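Local coordinates for LPXTG cell wall surface protein (Streptococcus gordonii, PDB 4IGB) that is displayed on the streptococcal cell wall and probably serves as an adhesin, this chain being its N-terminal N1 and N2 domains, at residues B[28-33]-B[284-289]; B[76-81]-B[128-133]; B[210-215]-B[237-242]. One frame throughout, in Å; residues are numbered along the deposited sequence.

Contact 1 (B[28-33]-B[284-289]); sequences IRKFNL and GLYIEK. With SO4 (sulfate ion), chain J.
R29 and I287 face each other as an antiparallel hydrogen-bonded pair, and their two backbone bonds join the short strand 29-30 to the end of strand 280-287. R29 N gives to I287 O at 2.7 Å, I287 N returns a bond to R29 O, and F31 N continues the pairing beyond the strand with a nearly straight bond (172°) to L285 O. A water joins F31 O, 2.8 Å away, and the N-H of L285.

Apolar contacts lie on both faces. On the face of R29 and I287, the far end of the F31 ring reaches the branches of I287, with F31 CZ 3.6 Å from I287 CG2, and the two side chains cross at about a right angle. I180 of strand 170-182 touches both, and the tip of R29 leads away to the carbonyl of T99. Toward the other end of the segment, L33 CD2 crosses L285 CD1 at 3.7 Å. On the other face, I28 turns CG1 between its backbone N and carbonyl carbon (chi1 58°), which brings CD1 to 3.5 Å from Y286 CD1.

The polar group is on that second face. K30 runs extended beside the Y286 ring, pointing the same way, with K30 CG 3.5 Å from Y286 CE1. Both ends meet one oxygen of a sulfate, probably from the crystallisation liquor: K30 NZ reaches O2 weakly at 3.2 Å, and the bond from Y286 OH is implausibly short, its geometry doubtful. E146 and the carbonyl of S147 already hold K30 NZ. Backbone bonds and apolar contacts thus make the pairing without the sulfate.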
# COMPACT_ATOMS: atom_id res chain seq x y z
N ILE B 28 7.49 -7.36 2.02
CA ILE B 28 6.78 -6.47 1.10
C ILE B 28 7.70 -5.33 0.66
O ILE B 28 8.76 -5.12 1.25
CB ILE B 28 5.47 -5.95 1.71
CG1 ILE B 28 5.75 -5.20 3.00
CG2 ILE B 28 4.51 -7.10 1.93
CD1 ILE B 28 4.52 -4.71 3.70
N ARG B 29 7.32 -4.63 -0.40
CA ARG B 29 8.14 -3.52 -0.84
C ARG B 29 7.78 -2.24 -0.11
O ARG B 29 6.63 -1.82 -0.12
CB ARG B 29 7.99 -3.27 -2.32
CG ARG B 29 8.77 -2.06 -2.76
CD ARG B 29 8.88 -1.98 -4.25
NE ARG B 29 9.88 -1.00 -4.62
CZ ARG B 29 10.41 -0.90 -5.83
NH1 ARG B 29 10.02 -1.74 -6.79
NH2 ARG B 29 11.32 0.04 -6.08
N LYS B 30 8.78 -1.61 0.50
CA LYS B 30 8.57 -0.33 1.14
C LYS B 30 9.02 0.77 0.19
O LYS B 30 10.17 0.79 -0.25
CB LYS B 30 9.35 -0.24 2.45
CG LYS B 30 9.06 1.01 3.29
CD LYS B 30 9.81 0.94 4.63
CE LYS B 30 9.17 1.86 5.67
NZ LYS B 30 10.02 1.96 6.89
N PHE B 31 8.12 1.68 -0.15
CA PHE B 31 8.47 2.72 -1.11
C PHE B 31 9.45 3.73 -0.52
O PHE B 31 9.55 3.89 0.70
CB PHE B 31 7.21 3.43 -1.61
CG PHE B 31 6.37 2.59 -2.53
CD1 PHE B 31 6.90 2.10 -3.71
CD2 PHE B 31 5.05 2.31 -2.22
CE1 PHE B 31 6.13 1.33 -4.57
CE2 PHE B 31 4.26 1.57 -3.07
CZ PHE B 31 4.81 1.07 -4.25
N ASN B 32 10.14 4.44 -1.40
CA ASN B 32 11.05 5.50 -0.98
C ASN B 32 10.34 6.83 -0.79
O ASN B 32 9.96 7.50 -1.75
CB ASN B 32 12.18 5.66 -2.02
CG ASN B 32 13.03 4.42 -2.13
OD1 ASN B 32 13.42 3.86 -1.11
ND2 ASN B 32 13.30 3.97 -3.36
N LEU B 33 10.16 7.21 0.47
CA LEU B 33 9.57 8.50 0.78
C LEU B 33 10.52 9.19 1.73
O LEU B 33 10.80 8.68 2.81
CB LEU B 33 8.20 8.34 1.46
CG LEU B 33 7.00 7.98 0.59
CD1 LEU B 33 7.23 6.67 -0.12
CD2 LEU B 33 5.76 7.89 1.47
N GLY B 284 5.30 3.93 6.74
CA GLY B 284 5.78 3.86 5.37
C GLY B 284 4.63 3.52 4.46
O GLY B 284 3.52 3.30 4.93
N LEU B 285 4.86 3.47 3.16
CA LEU B 285 3.85 2.97 2.25
C LEU B 285 4.42 1.78 1.51
O LEU B 285 5.60 1.77 1.16
CB LEU B 285 3.37 4.04 1.27
CG LEU B 285 2.82 5.33 1.87
CD1 LEU B 285 2.48 6.30 0.74
CD2 LEU B 285 1.58 5.04 2.70
N TYR B 286 3.60 0.77 1.27
CA TYR B 286 4.11 -0.49 0.75
C TYR B 286 3.24 -1.03 -0.38
O TYR B 286 2.10 -0.59 -0.59
CB TYR B 286 4.15 -1.54 1.85
CG TYR B 286 4.81 -1.14 3.15
CD1 TYR B 286 6.09 -1.58 3.46
CD2 TYR B 286 4.13 -0.35 4.08
CE1 TYR B 286 6.70 -1.22 4.66
CE2 TYR B 286 4.74 -0.00 5.29
CZ TYR B 286 6.02 -0.44 5.57
OH TYR B 286 6.61 -0.09 6.77
N ILE B 287 3.79 -2.01 -1.09
CA ILE B 287 3.00 -2.95 -1.86
C ILE B 287 3.59 -4.33 -1.67
O ILE B 287 4.78 -4.48 -1.32
CB ILE B 287 2.98 -2.65 -3.38
CG1 ILE B 287 4.40 -2.66 -3.94
CG2 ILE B 287 2.26 -1.34 -3.68
CD1 ILE B 287 4.45 -2.63 -5.47
N GLU B 288 2.77 -5.34 -1.92
CA GLU B 288 3.24 -6.71 -1.89
C GLU B 288 4.05 -6.99 -3.15
O GLU B 288 3.97 -6.24 -4.11
CB GLU B 288 2.05 -7.65 -1.73
CG GLU B 288 1.34 -7.42 -0.40
CD GLU B 288 -0.11 -7.87 -0.41
OE1 GLU B 288 -0.37 -8.98 0.08
OE2 GLU B 288 -0.99 -7.10 -0.91
N LYS B 289 4.83 -8.07 -3.12
CA LYS B 289 5.77 -8.38 -4.20
C LYS B 289 5.31 -9.51 -5.10
O LYS B 289 5.03 -10.61 -4.63
CB LYS B 289 7.13 -8.79 -3.63
CG LYS B 289 8.10 -7.65 -3.36
CD LYS B 289 9.50 -8.20 -3.07
CE LYS B 289 10.37 -7.14 -2.41
NZ LYS B 289 11.67 -7.71 -1.93
S SO4 J . 9.58 -1.91 7.76
O1 SO4 J . 9.34 -2.75 8.92
O2 SO4 J . 8.64 -0.79 7.77
O3 SO4 J . 9.40 -2.71 6.55
O4 SO4 J . 10.94 -1.36 7.81
O HOH W 1 7.61 4.13 2.71

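Contact 2 (B[76-81]-B[128-133]); sequences VDKSKK and MNSAQK
This is a surface contact built round one lysine: the K78 ammonium group, from the turn between strands 68-75 and 84-100, gathers three carbonyls from the last turn of helix 122-129 and the chain leaving it. K78 NZ donates to M128 O at 2.8 Å, S130 O at 2.9 Å and K133 O at 2.8 Å. Its chain bends at chi3 and chi4 (58° and 62°), curling the ammonium group back among them. The three approaches differ. K133 O is met nearly head-on, S130 O from a tilt, and M128 O from above its carbonyl plane.

M128 packs into the turn. Bent at chi2 and chi3, its side chain carries CE into the bend of residues 77-80, 3.2 Å from D77 O and 3.3 Å from K80 O, while SD lies 4.3 Å from V76 CG2. Y118 and M166 also touch M128, which is buried although the contact lies at the surface. K81 passes M128 in the opposite direction and bonds weakly back to K78 O.

Each segment is braced internally. D77 OD1 takes both S79 N and S79 OG from the same face of its carboxylate, and S130 OG accepts from K133 N at 3.0 Å while bonding to E127 O. The arrangement is a type I turn with an Asx turn at D77, set against a helix C-terminus whose exit is shaped by an ST motif at S130.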
# COMPACT_ATOMS: atom_id res chain seq x y z
N VAL B 76 -1.73 27.89 16.14
CA VAL B 76 -3.00 27.94 16.86
C VAL B 76 -3.42 29.36 17.22
O VAL B 76 -2.59 30.27 17.27
CB VAL B 76 -3.00 27.03 18.12
CG1 VAL B 76 -2.69 25.61 17.72
CG2 VAL B 76 -1.99 27.52 19.12
N ASP B 77 -4.71 29.56 17.44
CA ASP B 77 -5.17 30.82 18.01
C ASP B 77 -5.02 30.69 19.52
O ASP B 77 -5.75 29.95 20.17
CB ASP B 77 -6.63 31.07 17.65
CG ASP B 77 -7.10 32.46 18.04
OD1 ASP B 77 -6.60 33.00 19.05
OD2 ASP B 77 -7.97 33.02 17.33
N LYS B 78 -4.03 31.38 20.08
CA LYS B 78 -3.70 31.22 21.50
C LYS B 78 -4.80 31.76 22.41
O LYS B 78 -4.81 31.47 23.61
CB LYS B 78 -2.36 31.88 21.82
CG LYS B 78 -1.16 31.19 21.17
CD LYS B 78 0.03 32.13 21.03
CE LYS B 78 0.48 32.68 22.39
NZ LYS B 78 0.92 31.60 23.30
N SER B 79 -5.72 32.53 21.85
CA SER B 79 -6.78 33.13 22.65
C SER B 79 -7.98 32.21 22.75
O SER B 79 -8.92 32.50 23.50
CB SER B 79 -7.22 34.47 22.06
OG SER B 79 -8.10 34.28 20.96
N LYS B 80 -7.97 31.13 21.99
CA LYS B 80 -9.12 30.23 21.95
C LYS B 80 -8.82 28.88 22.58
O LYS B 80 -8.31 27.95 21.92
CB LYS B 80 -9.62 30.06 20.52
CG LYS B 80 -10.29 31.29 19.96
CD LYS B 80 -10.73 31.07 18.52
CE LYS B 80 -11.40 32.31 17.95
NZ LYS B 80 -11.91 32.07 16.58
N LYS B 81 -9.13 28.77 23.86
CA LYS B 81 -8.85 27.55 24.59
C LYS B 81 -9.96 26.55 24.32
O LYS B 81 -10.83 26.30 25.15
CB LYS B 81 -8.64 27.84 26.08
CG LYS B 81 -7.36 28.65 26.32
CD LYS B 81 -7.43 29.48 27.59
CE LYS B 81 -6.20 30.38 27.71
NZ LYS B 81 -5.96 31.15 26.44
N MET B 128 -0.87 27.78 26.14
CA MET B 128 -1.67 28.76 25.42
C MET B 128 -1.33 30.18 25.84
O MET B 128 -1.27 31.09 25.00
CB MET B 128 -3.16 28.49 25.61
CG MET B 128 -3.63 27.23 24.90
SD MET B 128 -3.58 27.36 23.11
CE MET B 128 -5.12 28.22 22.79
N ASN B 129 -1.11 30.37 27.13
CA ASN B 129 -0.79 31.70 27.66
C ASN B 129 0.68 32.09 27.55
O ASN B 129 1.02 33.27 27.64
CB ASN B 129 -1.25 31.83 29.11
CG ASN B 129 -2.75 31.80 29.24
OD1 ASN B 129 -3.29 31.31 30.22
ND2 ASN B 129 -3.43 32.33 28.23
N SER B 130 1.55 31.10 27.35
CA SER B 130 2.99 31.36 27.28
C SER B 130 3.32 32.44 26.27
O SER B 130 2.50 32.79 25.42
CB SER B 130 3.75 30.08 26.91
OG SER B 130 3.75 29.89 25.51
N ALA B 131 4.53 32.98 26.34
CA ALA B 131 4.95 33.98 25.37
C ALA B 131 5.55 33.33 24.13
O ALA B 131 5.38 33.82 23.02
CB ALA B 131 5.94 34.95 26.01
N GLN B 132 6.23 32.21 24.32
CA GLN B 132 7.03 31.64 23.24
C GLN B 132 6.35 30.53 22.42
O GLN B 132 6.77 30.28 21.29
CB GLN B 132 8.39 31.16 23.77
CG GLN B 132 8.28 30.13 24.89
CD GLN B 132 9.55 29.31 25.07
OE1 GLN B 132 10.32 29.11 24.12
NE2 GLN B 132 9.79 28.84 26.30
N LYS B 133 5.34 29.86 22.97
CA LYS B 133 4.72 28.74 22.26
C LYS B 133 3.55 29.21 21.40
O LYS B 133 2.66 29.91 21.88
CB LYS B 133 4.24 27.67 23.24
CG LYS B 133 5.29 27.14 24.19
CD LYS B 133 6.55 26.72 23.47
CE LYS B 133 7.41 25.90 24.39
NZ LYS B 133 8.81 25.77 23.90

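Contact 3 (B[210-215]-B[237-242]); sequences TFYVKN and SDRTSW
Y212 and R239 both place CG between the backbone N and the carbonyl carbon (chi1 63° and 77°), and a bend at chi3 of R239 then lays its guanidinium flat over the Y212 ring. The centres of guanidinium and ring are 4.1 Å apart and the planes almost parallel, 10° from each other, so this is a stack and a cation-pi contact at once. R239 NH1 comes closest, 3.7 Å from Y212 CZ and offset toward the rim of the ring. R239 NE is held from within its own segment by a salt bridge to D238 OD2 at 3.0 Å, which probably limits the rotation of the guanidinium. At the far end of the ring, Y212 OH bonds to D173, so each member of the stack also has an acidic partner. On the same face S241 OG packs against Y212 CB at 3.3 Å. K214 also rises here, its ammonium turned away to D175 and N270.

The opposite face carries F211, V213, T240 and W242. W242 CE3 meets the edge of the F211 ring, with F211 CD2 at 4.0 Å, while V213 CG2 lies at the indole edge, 3.8 Å from W242 CZ3. T240 CG2 lies over one face of the indole, whose NE1 is bonded to Q233; Y216 meets the indole edge-to-face.

Backbone bonds hold the two strands in step. F211 and W242 exchange a pair of bonds, with W242 N to F211 O the shorter at 2.7 Å, V213 and T240 exchange another, and N215 N adds a last one to D238 O just before helix 216-219. This is regular antiparallel pairing with alternating side chains, a polar face with an arginine-tyrosine stack and a largely apolar face with tryptophan, within the eight-stranded sheet of the N1 domain.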
# COMPACT_ATOMS: atom_id res chain seq x y z
N THR B 210 -4.48 5.90 18.58
CA THR B 210 -5.43 5.23 17.70
C THR B 210 -5.07 5.43 16.23
O THR B 210 -4.82 6.57 15.79
CB THR B 210 -6.83 5.81 17.90
OG1 THR B 210 -7.19 5.71 19.28
CG2 THR B 210 -7.86 5.08 17.04
N PHE B 211 -5.03 4.33 15.47
CA PHE B 211 -4.95 4.35 14.01
C PHE B 211 -6.31 3.93 13.48
O PHE B 211 -6.91 2.98 14.00
CB PHE B 211 -3.92 3.34 13.51
CG PHE B 211 -3.81 3.26 12.00
CD1 PHE B 211 -3.05 4.19 11.28
CD2 PHE B 211 -4.45 2.26 11.29
CE1 PHE B 211 -2.95 4.11 9.89
CE2 PHE B 211 -4.35 2.17 9.90
CZ PHE B 211 -3.60 3.10 9.20
N TYR B 212 -6.81 4.62 12.46
CA TYR B 212 -8.07 4.21 11.89
C TYR B 212 -8.13 4.28 10.37
O TYR B 212 -7.34 4.96 9.75
CB TYR B 212 -9.23 4.97 12.51
CG TYR B 212 -9.25 6.47 12.29
CD1 TYR B 212 -8.78 7.34 13.28
CD2 TYR B 212 -9.80 7.02 11.14
CE1 TYR B 212 -8.83 8.71 13.10
CE2 TYR B 212 -9.87 8.38 10.96
CZ TYR B 212 -9.39 9.22 11.93
OH TYR B 212 -9.45 10.59 11.74
N VAL B 213 -9.06 3.54 9.80
CA VAL B 213 -9.31 3.57 8.38
C VAL B 213 -10.77 3.90 8.20
O VAL B 213 -11.64 3.18 8.70
CB VAL B 213 -9.02 2.21 7.74
CG1 VAL B 213 -9.37 2.22 6.26
CG2 VAL B 213 -7.56 1.82 7.98
N LYS B 214 -11.04 5.00 7.52
CA LYS B 214 -12.41 5.39 7.18
C LYS B 214 -12.97 4.45 6.11
O LYS B 214 -12.23 3.97 5.27
CB LYS B 214 -12.44 6.84 6.71
CG LYS B 214 -12.31 7.85 7.87
CD LYS B 214 -11.95 9.23 7.38
CE LYS B 214 -13.01 9.85 6.46
NZ LYS B 214 -12.43 11.07 5.78
N ASN B 215 -14.28 4.17 6.17
CA ASN B 215 -14.90 3.32 5.16
C ASN B 215 -14.16 1.97 5.07
O ASN B 215 -14.01 1.37 4.00
CB ASN B 215 -14.88 4.06 3.82
CG ASN B 215 -16.00 3.66 2.90
OD1 ASN B 215 -15.90 3.84 1.67
ND2 ASN B 215 -17.07 3.12 3.46
N SER B 237 -19.71 3.02 12.26
CA SER B 237 -20.31 2.99 10.93
C SER B 237 -19.42 3.65 9.86
O SER B 237 -19.42 3.23 8.71
CB SER B 237 -21.68 3.66 10.95
OG SER B 237 -21.54 4.97 11.43
N ASP B 238 -18.66 4.67 10.25
CA ASP B 238 -17.87 5.43 9.29
C ASP B 238 -16.40 5.04 9.23
O ASP B 238 -15.66 5.53 8.37
CB ASP B 238 -17.94 6.91 9.63
CG ASP B 238 -17.28 7.22 10.95
OD1 ASP B 238 -17.79 6.74 11.99
OD2 ASP B 238 -16.24 7.92 10.97
N ARG B 239 -15.95 4.19 10.14
CA ARG B 239 -14.51 3.97 10.32
C ARG B 239 -14.28 2.81 11.28
O ARG B 239 -15.11 2.55 12.16
CB ARG B 239 -13.88 5.19 10.96
CG ARG B 239 -14.17 5.25 12.47
CD ARG B 239 -13.47 6.39 13.16
NE ARG B 239 -13.70 7.64 12.47
CZ ARG B 239 -13.23 8.81 12.87
NH1 ARG B 239 -12.50 8.90 13.99
NH2 ARG B 239 -13.49 9.91 12.15
N THR B 240 -13.14 2.15 11.13
CA THR B 240 -12.72 1.15 12.09
C THR B 240 -11.40 1.61 12.69
O THR B 240 -10.51 2.07 11.97
CB THR B 240 -12.60 -0.23 11.42
OG1 THR B 240 -13.91 -0.65 11.01
CG2 THR B 240 -12.01 -1.28 12.36
N SER B 241 -11.28 1.52 14.01
CA SER B 241 -10.10 2.03 14.71
C SER B 241 -9.36 0.90 15.40
O SER B 241 -9.97 -0.06 15.86
CB SER B 241 -10.50 3.05 15.77
OG SER B 241 -11.05 4.22 15.18
N TRP B 242 -8.04 1.04 15.48
CA TRP B 242 -7.23 0.11 16.25
C TRP B 242 -6.62 0.86 17.42
O TRP B 242 -5.85 1.81 17.23
CB TRP B 242 -6.18 -0.56 15.36
CG TRP B 242 -6.84 -1.53 14.44
CD1 TRP B 242 -7.09 -2.85 14.69
CD2 TRP B 242 -7.40 -1.25 13.15
NE1 TRP B 242 -7.74 -3.42 13.62
CE2 TRP B 242 -7.95 -2.46 12.66
CE3 TRP B 242 -7.49 -0.11 12.35
CZ2 TRP B 242 -8.56 -2.55 11.42
CZ3 TRP B 242 -8.10 -0.21 11.10
CH2 TRP B 242 -8.62 -1.42 10.66

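Overall arrangement
All three contacts belong to the N-terminal domain. Contact 1 pairs segments 251 residues apart at their closest ends, and contacts 2 and 3 lie in series within the loop it closes. Its centre is about 7 Å from the chain centre, in the six-stranded sheet and close in sequence to the N2 domain. Contact 3 lies in the eight-stranded sheet, about 22 Å from contact 1 between centres. Contact 2 is at the distal end, about 39 Å from contact 1 and 31 Å from contact 3 between centres; its turn connects strand 68-75 of the six-stranded sheet to strand 84-100 of the eight-stranded one. Together they mark an elongated domain, where an early strand, 29-30, meets the last, 280-287.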